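PDB 2QZC: transcriptional activator TenA-1 from Sulfolobus solfataricus P2, which is probably a TenA-like thiaminase of thiamin (vitamin B1) metabolism, built on the all-helical heme oxygenase-like fold. Local coordinates for residues L96-S99 against R100-V104; S35-L38 against D39-R42; N194-R197 against F198-F202. All coordinates share one frame; numbering follows the deposited sequence.

Interaction 1. Residues L96-S99 against R100-V104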
# COMPACT_ATOMS: atom_id res chain seq x y z
N LEU A 96 -19.45 -19.74 10.44
CA LEU A 96 -20.68 -18.95 10.30
C LEU A 96 -21.24 -18.93 8.89
O LEU A 96 -22.19 -18.20 8.64
CB LEU A 96 -20.43 -17.53 10.84
CG LEU A 96 -20.03 -17.48 12.33
CD1 LEU A 96 -19.41 -16.15 12.66
CD2 LEU A 96 -21.21 -17.78 13.25
N ASP A 97 -20.68 -19.74 7.99
CA ASP A 97 -21.19 -19.90 6.61
C ASP A 97 -21.18 -18.60 5.79
O ASP A 97 -22.18 -18.23 5.21
CB ASP A 97 -22.60 -20.54 6.63
N ILE A 98 -20.05 -17.92 5.80
CA ILE A 98 -19.84 -16.68 5.06
C ILE A 98 -18.79 -16.94 3.99
O ILE A 98 -17.69 -17.34 4.31
CB ILE A 98 -19.31 -15.54 5.98
CG1 ILE A 98 -20.32 -15.18 7.06
CG2 ILE A 98 -19.02 -14.26 5.14
CD1 ILE A 98 -19.72 -14.32 8.16
N SER A 99 -19.16 -16.72 2.74
CA SER A 99 -18.25 -16.84 1.61
C SER A 99 -17.89 -15.47 1.09
O SER A 99 -18.52 -14.46 1.45
CB SER A 99 -18.94 -17.59 0.48
OG SER A 99 -20.06 -16.88 -0.01
N ARG A 100 -16.90 -15.42 0.20
CA ARG A 100 -16.53 -14.20 -0.48
C ARG A 100 -17.74 -13.64 -1.24
O ARG A 100 -18.01 -12.42 -1.25
CB ARG A 100 -15.36 -14.46 -1.44
CG ARG A 100 -14.93 -13.29 -2.30
CD ARG A 100 -14.55 -12.12 -1.43
NE ARG A 100 -14.23 -10.94 -2.21
CZ ARG A 100 -14.16 -9.70 -1.70
NH1 ARG A 100 -14.41 -9.47 -0.40
NH2 ARG A 100 -13.88 -8.70 -2.50
N ASP A 101 -18.48 -14.54 -1.88
CA ASP A 101 -19.69 -14.18 -2.60
C ASP A 101 -20.72 -13.51 -1.69
O ASP A 101 -21.36 -12.55 -2.12
CB ASP A 101 -20.32 -15.41 -3.27
CG ASP A 101 -21.37 -15.03 -4.31
OD1 ASP A 101 -21.01 -14.27 -5.25
OD2 ASP A 101 -22.53 -15.50 -4.20
N VAL A 102 -20.92 -14.02 -0.48
CA VAL A 102 -21.86 -13.41 0.47
C VAL A 102 -21.44 -11.96 0.80
O VAL A 102 -22.30 -11.05 0.81
CB VAL A 102 -21.99 -14.24 1.79
CG1 VAL A 102 -22.80 -13.52 2.86
CG2 VAL A 102 -22.67 -15.57 1.46
N ILE A 103 -20.15 -11.77 1.03
CA ILE A 103 -19.64 -10.43 1.37
C ILE A 103 -19.87 -9.46 0.22
O ILE A 103 -20.40 -8.37 0.42
CB ILE A 103 -18.19 -10.49 1.80
CG1 ILE A 103 -18.09 -11.28 3.13
CG2 ILE A 103 -17.63 -9.06 2.01
CD1 ILE A 103 -16.71 -11.61 3.53
N VAL A 104 -19.51 -9.89 -1.01
CA VAL A 104 -19.65 -9.05 -2.18
C VAL A 104 -21.08 -8.73 -2.54
O VAL A 104 -21.40 -7.57 -2.85
CB VAL A 104 -18.92 -9.70 -3.40
CG1 VAL A 104 -19.28 -8.98 -4.71
CG2 VAL A 104 -17.44 -9.72 -3.15
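Ser-99 is the N-cap of helix 100-105, and its carbonyl opens the helical bonding: Ile-103 N donates to Ser-99 O over 3.2 Å. The hydroxyl bends back over the same first turn. With chi1 at 63° it sits between its own backbone N and carbonyl carbon, where OG accepts from Val-102 N at 3.0 Å and satisfies an amide of the turn that begins the helix. Val-102 closes on this bond from the side, its CG2 methyl 3.3 Å from Ser-99 OG, while Asp-101 brings only CB near the hydroxyl and sends its carboxylate away. Ser-99 N is buried here without a partner in the model. The residue before the cap adds a hydrophobic staple: Ile-98 CG2 rests on Ile-103 CG1 at 3.7 Å, the two branched chains crossing obliquely. Ile-98 is placed for this by the Schellman motif that ends helix 85-95, with Asp-97 at positive phi and Ile-98 N bonded to Tyr-93 O. Arg-100 points outward, one guanidinium face over Val-104 CG2, and forms a salt bridge with Glu-53 of helix 38-63; it also packs on Ile-68 of the second subunit. Leu-45 and Ile-46, from that same helix 38-63, lie against Ile-98 and Val-102, while Tyr-93 of helix 85-95 touches both isoleucines.

Interaction 2. Residues S35-L38 against D39-R42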
# COMPACT_ATOMS: atom_id res chain seq x y z
N SER A 35 -23.49 -13.99 25.29
CA SER A 35 -24.91 -14.00 25.00
C SER A 35 -25.32 -13.41 23.64
O SER A 35 -26.48 -13.55 23.24
CB SER A 35 -25.70 -13.25 26.09
OG SER A 35 -25.41 -11.84 26.07
N LEU A 36 -24.39 -12.75 22.92
CA LEU A 36 -24.73 -12.20 21.62
C LEU A 36 -25.16 -13.32 20.69
O LEU A 36 -24.40 -14.28 20.49
CB LEU A 36 -23.51 -11.48 20.98
CG LEU A 36 -23.79 -10.72 19.67
CD1 LEU A 36 -24.62 -9.46 19.97
CD2 LEU A 36 -22.46 -10.36 18.97
N PRO A 37 -26.37 -13.22 20.10
CA PRO A 37 -26.77 -14.26 19.18
C PRO A 37 -25.83 -14.39 17.97
O PRO A 37 -25.41 -13.36 17.40
CB PRO A 37 -28.15 -13.82 18.72
CG PRO A 37 -28.65 -12.95 19.77
CD PRO A 37 -27.43 -12.21 20.26
N LEU A 38 -25.50 -15.61 17.58
CA LEU A 38 -24.62 -15.81 16.43
C LEU A 38 -25.16 -15.23 15.12
O LEU A 38 -24.33 -14.81 14.29
CB LEU A 38 -24.17 -17.28 16.29
CG LEU A 38 -23.18 -17.81 17.34
CD1 LEU A 38 -22.91 -19.29 16.99
CD2 LEU A 38 -21.86 -17.06 17.41
N ASP A 39 -26.47 -15.15 14.92
CA ASP A 39 -27.03 -14.52 13.69
C ASP A 39 -26.66 -13.03 13.61
O ASP A 39 -26.45 -12.50 12.50
CB ASP A 39 -28.56 -14.70 13.50
CG ASP A 39 -29.41 -13.87 14.49
OD1 ASP A 39 -29.29 -14.07 15.71
OD2 ASP A 39 -30.23 -13.02 14.04
N ILE A 40 -26.60 -12.36 14.77
CA ILE A 40 -26.22 -10.95 14.81
C ILE A 40 -24.74 -10.85 14.54
O ILE A 40 -24.29 -9.95 13.78
CB ILE A 40 -26.64 -10.27 16.12
CG1 ILE A 40 -28.17 -10.13 16.10
CG2 ILE A 40 -25.96 -8.89 16.29
CD1 ILE A 40 -28.76 -9.55 17.37
N PHE A 41 -23.93 -11.73 15.13
CA PHE A 41 -22.50 -11.69 14.85
C PHE A 41 -22.20 -11.96 13.38
O PHE A 41 -21.30 -11.33 12.79
CB PHE A 41 -21.74 -12.71 15.71
CG PHE A 41 -20.24 -12.59 15.59
CD1 PHE A 41 -19.60 -11.46 16.08
CD2 PHE A 41 -19.49 -13.64 15.10
CE1 PHE A 41 -18.22 -11.36 16.00
CE2 PHE A 41 -18.11 -13.52 15.03
CZ PHE A 41 -17.50 -12.39 15.51
N ARG A 42 -22.97 -12.85 12.75
CA ARG A 42 -22.80 -13.15 11.33
C ARG A 42 -23.08 -11.91 10.49
O ARG A 42 -22.31 -11.57 9.60
CB ARG A 42 -23.70 -14.31 10.91
CG ARG A 42 -23.50 -14.72 9.52
CD ARG A 42 -24.36 -15.92 9.10
NE ARG A 42 -24.11 -16.25 7.70
CZ ARG A 42 -24.78 -15.75 6.65
NH1 ARG A 42 -25.78 -14.90 6.80
NH2 ARG A 42 -24.42 -16.12 5.43
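Leu-36 spreads its two methyls under the first turn of helix 38-63, and this is the close-packed side of the contact. CD2 meets Phe-41 CB at 4.1 Å, a hydrophobic staple round the N-cap Pro-37; CD1 lies 4.0 Å from Ile-40 CG2, a less certain contact because Ile-40 is modelled in two conformers. Both side chains cross Leu-36 at about a right angle. Phe-41 keeps CG anti to its backbone N (chi1 -173°), which carries the ring on past Leu-36 to edge-to-face contacts with Tyr-156 and Trp-159. Leu-36 itself is backed by Phe-27 and Met-31 of helix 26-32. The other side is looser: Leu-38 and Asp-39 are exposed, and the salt bridge of Asp-39 with Lys-209 is less certain, since Asp-39 too has two conformers. Arg-42, extended as far as NE, is held at the carbonyls of Leu-96 and Asp-97. Along the backbone, Pro-37 O takes Phe-41 N at 3.2 Å and, weakly, Ile-40 N at 3.1 Å, while Leu-38 O takes Arg-42 N at 2.8 Å. Proline brings no hydroxyl or carboxylate to the N-cap, so across this contact the helix start is held by main-chain carbonyls and a hydrophobic staple, with Asp-39 and Arg-42 turned to partners outside it.

Interaction 3. Residues N194-R197 against F198-F202. With IMD (imidazole), chain C.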
# COMPACT_ATOMS: atom_id res chain seq x y z
N ASN A 194 -16.14 12.00 14.74
CA ASN A 194 -17.04 11.41 13.73
C ASN A 194 -16.78 9.92 13.57
O ASN A 194 -17.74 9.12 13.51
CB ASN A 194 -17.03 12.13 12.38
CG ASN A 194 -17.92 13.35 12.36
OD1 ASN A 194 -18.71 13.58 13.31
ND2 ASN A 194 -17.83 14.15 11.28
N SER A 195 -15.51 9.51 13.50
CA SER A 195 -15.21 8.08 13.42
C SER A 195 -15.73 7.29 14.62
O SER A 195 -16.28 6.18 14.46
CB SER A 195 -13.73 7.84 13.21
OG SER A 195 -13.34 8.25 11.91
N VAL A 196 -15.59 7.87 15.82
CA VAL A 196 -16.13 7.21 17.02
C VAL A 196 -17.67 7.11 16.93
O VAL A 196 -18.26 6.07 17.25
CB VAL A 196 -15.67 7.91 18.33
CG1 VAL A 196 -16.36 7.26 19.55
CG2 VAL A 196 -14.15 7.85 18.45
N ARG A 197 -18.33 8.17 16.46
CA ARG A 197 -19.79 8.10 16.27
C ARG A 197 -20.15 6.98 15.28
O ARG A 197 -21.12 6.25 15.48
CB ARG A 197 -20.38 9.39 15.78
CG ARG A 197 -20.30 10.55 16.80
CD ARG A 197 -21.03 11.78 16.25
NE ARG A 197 -20.87 12.93 17.16
CZ ARG A 197 -21.56 13.14 18.26
NH1 ARG A 197 -22.47 12.30 18.71
NH2 ARG A 197 -21.29 14.26 18.95
N PHE A 198 -19.36 6.83 14.21
CA PHE A 198 -19.65 5.78 13.25
C PHE A 198 -19.43 4.39 13.85
O PHE A 198 -20.15 3.44 13.49
CB PHE A 198 -18.82 5.94 11.97
CG PHE A 198 -19.22 7.08 11.10
CD1 PHE A 198 -20.50 7.10 10.58
CD2 PHE A 198 -18.31 8.00 10.61
CE1 PHE A 198 -20.91 8.13 9.71
CE2 PHE A 198 -18.68 9.02 9.81
CZ PHE A 198 -19.98 9.10 9.32
N GLU A 199 -18.43 4.22 14.70
CA GLU A 199 -18.21 2.92 15.37
C GLU A 199 -19.39 2.55 16.24
O GLU A 199 -19.90 1.41 16.21
CB GLU A 199 -16.94 2.98 16.21
CG GLU A 199 -15.66 2.97 15.41
CD GLU A 199 -15.40 1.65 14.71
OE1 GLU A 199 -16.02 0.61 15.06
OE2 GLU A 199 -14.54 1.63 13.80
N ILE A 200 -19.87 3.50 17.05
CA ILE A 200 -21.05 3.28 17.88
C ILE A 200 -22.25 2.87 16.99
O ILE A 200 -22.95 1.88 17.27
CB ILE A 200 -21.38 4.53 18.70
CG1 ILE A 200 -20.26 4.82 19.70
CG2 ILE A 200 -22.72 4.34 19.46
CD1 ILE A 200 -20.28 6.27 20.28
N GLY A 201 -22.46 3.63 15.93
CA GLY A 201 -23.52 3.33 14.98
C GLY A 201 -23.37 1.99 14.31
O GLY A 201 -24.36 1.32 14.01
N PHE A 202 -22.13 1.58 14.05
CA PHE A 202 -21.86 0.28 13.39
C PHE A 202 -22.32 -0.89 14.26
O PHE A 202 -22.98 -1.81 13.77
CB PHE A 202 -20.34 0.17 13.08
CG PHE A 202 -19.99 -0.81 12.00
CD1 PHE A 202 -19.88 -2.16 12.26
CD2 PHE A 202 -19.76 -0.37 10.71
CE1 PHE A 202 -19.60 -3.09 11.19
CE2 PHE A 202 -19.42 -1.25 9.69
CZ PHE A 202 -19.37 -2.61 9.94
N1 IMD C . -14.97 -0.77 12.43
C2 IMD C . -14.30 -1.88 12.24
N3 IMD C . -15.05 -2.68 11.51
C4 IMD C . -16.19 -2.05 11.20
C5 IMD C . -16.14 -0.80 11.78
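Glu-199, its CG resting 3.4 Å from Ser-195 O one turn back, grips a bound imidazole, probably from the crystallisation liquor, on the flank of helix 186-208. Imidazole N1 donates to Glu-199 OE2 over 2.8 Å in a nearly straight bond (163° at the hydrogen). The bend at chi2 (-69°) turns the carboxylate along the helix toward Phe-202 and the imidazole. Phe-202 provides a wall: imidazole C4 stands over the centre of one ring face, 3.5 Å from Phe-202 CZ, with the two planes steeply inclined, C4 and C5 leading toward the phenyl and the nitrogens farther off. Behind this pocket the helix is regular. Phe-198 N bonds to Asn-194 O at 2.9 Å and Glu-199 N to Ser-195 O at 2.9 Å; Ile-200 N meets Val-196 O at 3.0 Å, and Gly-201 N follows onto Arg-197 O. The Phe-198 ring lies back along the preceding turn, CD2 3.2 Å from Asn-194 O, and meets Tyr-115 and His-118 of helix 110-125. On another flank Val-196 CG1 touches Ile-200 CD1 at 4.1 Å, both chains packing on Leu-18. Ser-195 OG is bonded to Ala-133 O and His-118 NE2. Glu-199 OE2 has a second partner in Tyr-115 OH, so two bonds grip this oxygen, and the imidazole is also hydrogen-bonded to Asp-48 OD1. Two acidic side chains and an aromatic face thus form a site suited to a small nitrogen heterocycle, consistent with the pyrimidine-binding pocket of TenA relatives, although imidazole alone does not establish how a substrate would lie.

In the fold
From the N terminus, interaction 2 (35-42) comes first and ends the loop between helices 26-32 and 38-63. Interaction 1 (96-104) ends the loop between helices 85-95 and 100-105, and interaction 3 (194-202) closes no loop, lying wholly within helix 186-208. The three follow in series; none nests in or crosses another. Interactions 1 and 2 touch: beside the arginine bonds to the loop carbonyls, Leu-96 CD1 packs on Phe-41 CD2 at 3.5 Å, joining the end of helix 85-95 to the start of helix 38-63. Interaction 3 stays apart, nearest atoms about 8 Å from interaction 2 and about 10 Å from interaction 1. Helix 38-63 connects all three, passing Tyr-44 and Gln-47 against Phe-202.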